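Long-range contact in putative amino acid binding protein (Streptococcus mutans, PDB 4C0R), which binds oxidized glutathione and, as an extracellular solute-binding protein, probably delivers glutathione to the cystine ABC importer TcyBC: residues N84-N89 / V192-A197. Numbering follows the deposited sequence.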
# COMPACT_ATOMS: atom_id res chain seq x y z
N ASN A 84 -1.47 14.58 2.22
CA ASN A 84 -0.05 14.65 1.99
C ASN A 84 0.50 13.24 2.20
O ASN A 84 -0.12 12.38 2.85
CB ASN A 84 0.56 15.67 2.92
CG ASN A 84 0.14 17.09 2.52
OD1 ASN A 84 -0.13 17.37 1.33
ND2 ASN A 84 0.04 17.95 3.49
N PRO A 85 1.64 12.97 1.57
CA PRO A 85 2.14 11.60 1.63
C PRO A 85 2.56 11.24 3.04
O PRO A 85 2.98 12.11 3.82
CB PRO A 85 3.36 11.63 0.68
CG PRO A 85 3.76 13.03 0.68
CD PRO A 85 2.52 13.87 0.82
N THR A 86 2.45 9.95 3.36
CA THR A 86 2.84 9.47 4.68
C THR A 86 4.07 8.55 4.69
O THR A 86 4.71 8.36 5.73
CB THR A 86 1.69 8.73 5.33
OG1 THR A 86 1.43 7.56 4.57
CG2 THR A 86 0.45 9.62 5.44
N ALA A 87 4.48 8.02 3.56
CA ALA A 87 5.64 7.15 3.49
C ALA A 87 6.07 7.03 2.05
O ALA A 87 5.29 7.33 1.14
CB ALA A 87 5.29 5.75 4.03
N SER A 88 7.31 6.63 1.86
CA SER A 88 7.90 6.34 0.58
C SER A 88 8.26 4.86 0.52
O SER A 88 8.99 4.35 1.38
CB SER A 88 9.12 7.25 0.34
OG SER A 88 9.57 7.09 -1.01
N ASN A 89 7.80 4.16 -0.51
CA ASN A 89 7.82 2.72 -0.52
C ASN A 89 8.02 2.19 -1.93
O ASN A 89 7.07 1.94 -2.68
CB ASN A 89 6.50 2.24 0.03
CG ASN A 89 6.49 0.79 0.42
OD1 ASN A 89 7.49 0.10 0.31
ND2 ASN A 89 5.34 0.34 0.91
N VAL A 192 2.94 6.85 -0.53
CA VAL A 192 1.62 6.31 -0.24
C VAL A 192 0.90 7.32 0.66
O VAL A 192 1.55 8.23 1.26
CB VAL A 192 1.68 4.98 0.34
CG1 VAL A 192 2.18 3.93 -0.75
CG2 VAL A 192 2.50 5.01 1.58
N TYR A 193 -0.43 7.21 0.72
CA TYR A 193 -1.27 8.32 1.17
C TYR A 193 -2.53 7.82 1.81
O TYR A 193 -2.92 6.67 1.52
CB TYR A 193 -1.81 9.05 -0.07
CG TYR A 193 -0.77 9.65 -0.98
CD1 TYR A 193 -0.13 8.90 -1.97
CD2 TYR A 193 -0.43 10.96 -0.82
CE1 TYR A 193 0.84 9.49 -2.81
CE2 TYR A 193 0.56 11.55 -1.61
CZ TYR A 193 1.15 10.83 -2.62
OH TYR A 193 2.11 11.45 -3.41
N PHE A 194 -3.20 8.66 2.56
CA PHE A 194 -4.62 8.48 2.86
C PHE A 194 -5.41 9.04 1.70
O PHE A 194 -5.01 10.03 1.09
CB PHE A 194 -5.03 9.24 4.10
CG PHE A 194 -4.40 8.71 5.38
CD1 PHE A 194 -4.78 7.48 5.89
CD2 PHE A 194 -3.44 9.45 6.05
CE1 PHE A 194 -4.21 7.00 7.06
CE2 PHE A 194 -2.89 8.96 7.25
CZ PHE A 194 -3.28 7.76 7.73
N ILE A 195 -6.56 8.44 1.40
CA ILE A 195 -7.48 9.03 0.47
C ILE A 195 -8.82 9.29 1.15
O ILE A 195 -9.12 8.74 2.20
CB ILE A 195 -7.69 8.17 -0.79
CG1 ILE A 195 -8.21 6.78 -0.44
CG2 ILE A 195 -6.44 8.09 -1.65
CD1 ILE A 195 -8.59 5.94 -1.70
N PHE A 196 -9.61 10.19 0.55
CA PHE A 196 -10.86 10.58 1.17
C PHE A 196 -11.97 10.64 0.14
O PHE A 196 -11.74 10.92 -1.03
CB PHE A 196 -10.81 11.97 1.82
CG PHE A 196 -9.65 12.15 2.76
CD1 PHE A 196 -8.40 12.47 2.29
CD2 PHE A 196 -9.83 12.03 4.11
CE1 PHE A 196 -7.32 12.66 3.15
CE2 PHE A 196 -8.77 12.20 4.98
CZ PHE A 196 -7.50 12.53 4.50
N ALA A 197 -13.19 10.49 0.63
CA ALA A 197 -14.37 10.74 -0.19
C ALA A 197 -14.28 12.19 -0.64
O ALA A 197 -13.74 13.07 0.04
CB ALA A 197 -15.64 10.45 0.61
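The carbonyl oxygen of Val192 is approached by three groups of 84-89. Its main bond comes from the backbone of Thr86, with N 2.9 Å from Val192 O, the N-H...O angle 173° and the donor in the carbonyl plane. Thr86 OG1, brought toward Val192 O by a chi1 of 66° that sets the hydroxyl between the threonine's own N and carbonyl carbon, is 3.4 Å from it, at most a weak hydrogen bond. Pro85 CA makes a bent C-H...O contact with the same oxygen.

The second backbone bond runs from Val192 N to Ala87 O, also 2.9 Å but less straight, at 154°. Ala87 and Val192 form an antiparallel hydrogen-bonded pair, and Ala87 CB meets Val192 CG2 at 3.8 Å on their shared face. Thr86 and Ala87 both lie opposite Val192, consistent with a classic beta bulge.

Toward Pro85 and Tyr193 the backbones stay close, and side chains supply the rest of the contact. Tyr193 runs alongside Pro85, pointing the same way, and its CE2 reaches Pro85 CB at 3.6 Å; the rings of Tyr193 and Tyr82 pack edge-to-face. Phe194 crosses Thr86 at about a right angle, with CE2 3.9 Å from the methyl CG2, while Leu211 of helix 201-216 also packs on Thr86.

Strand 191-196 lies between 65-71 and 81-96 in the mixed sheet of one lobe of this two-lobed solute-binding protein. Two backbone bonds satisfy the buried N and O of Val192, fixing its backbone while its side chain lies about 5 Å from bound oxidized glutathione disulfide.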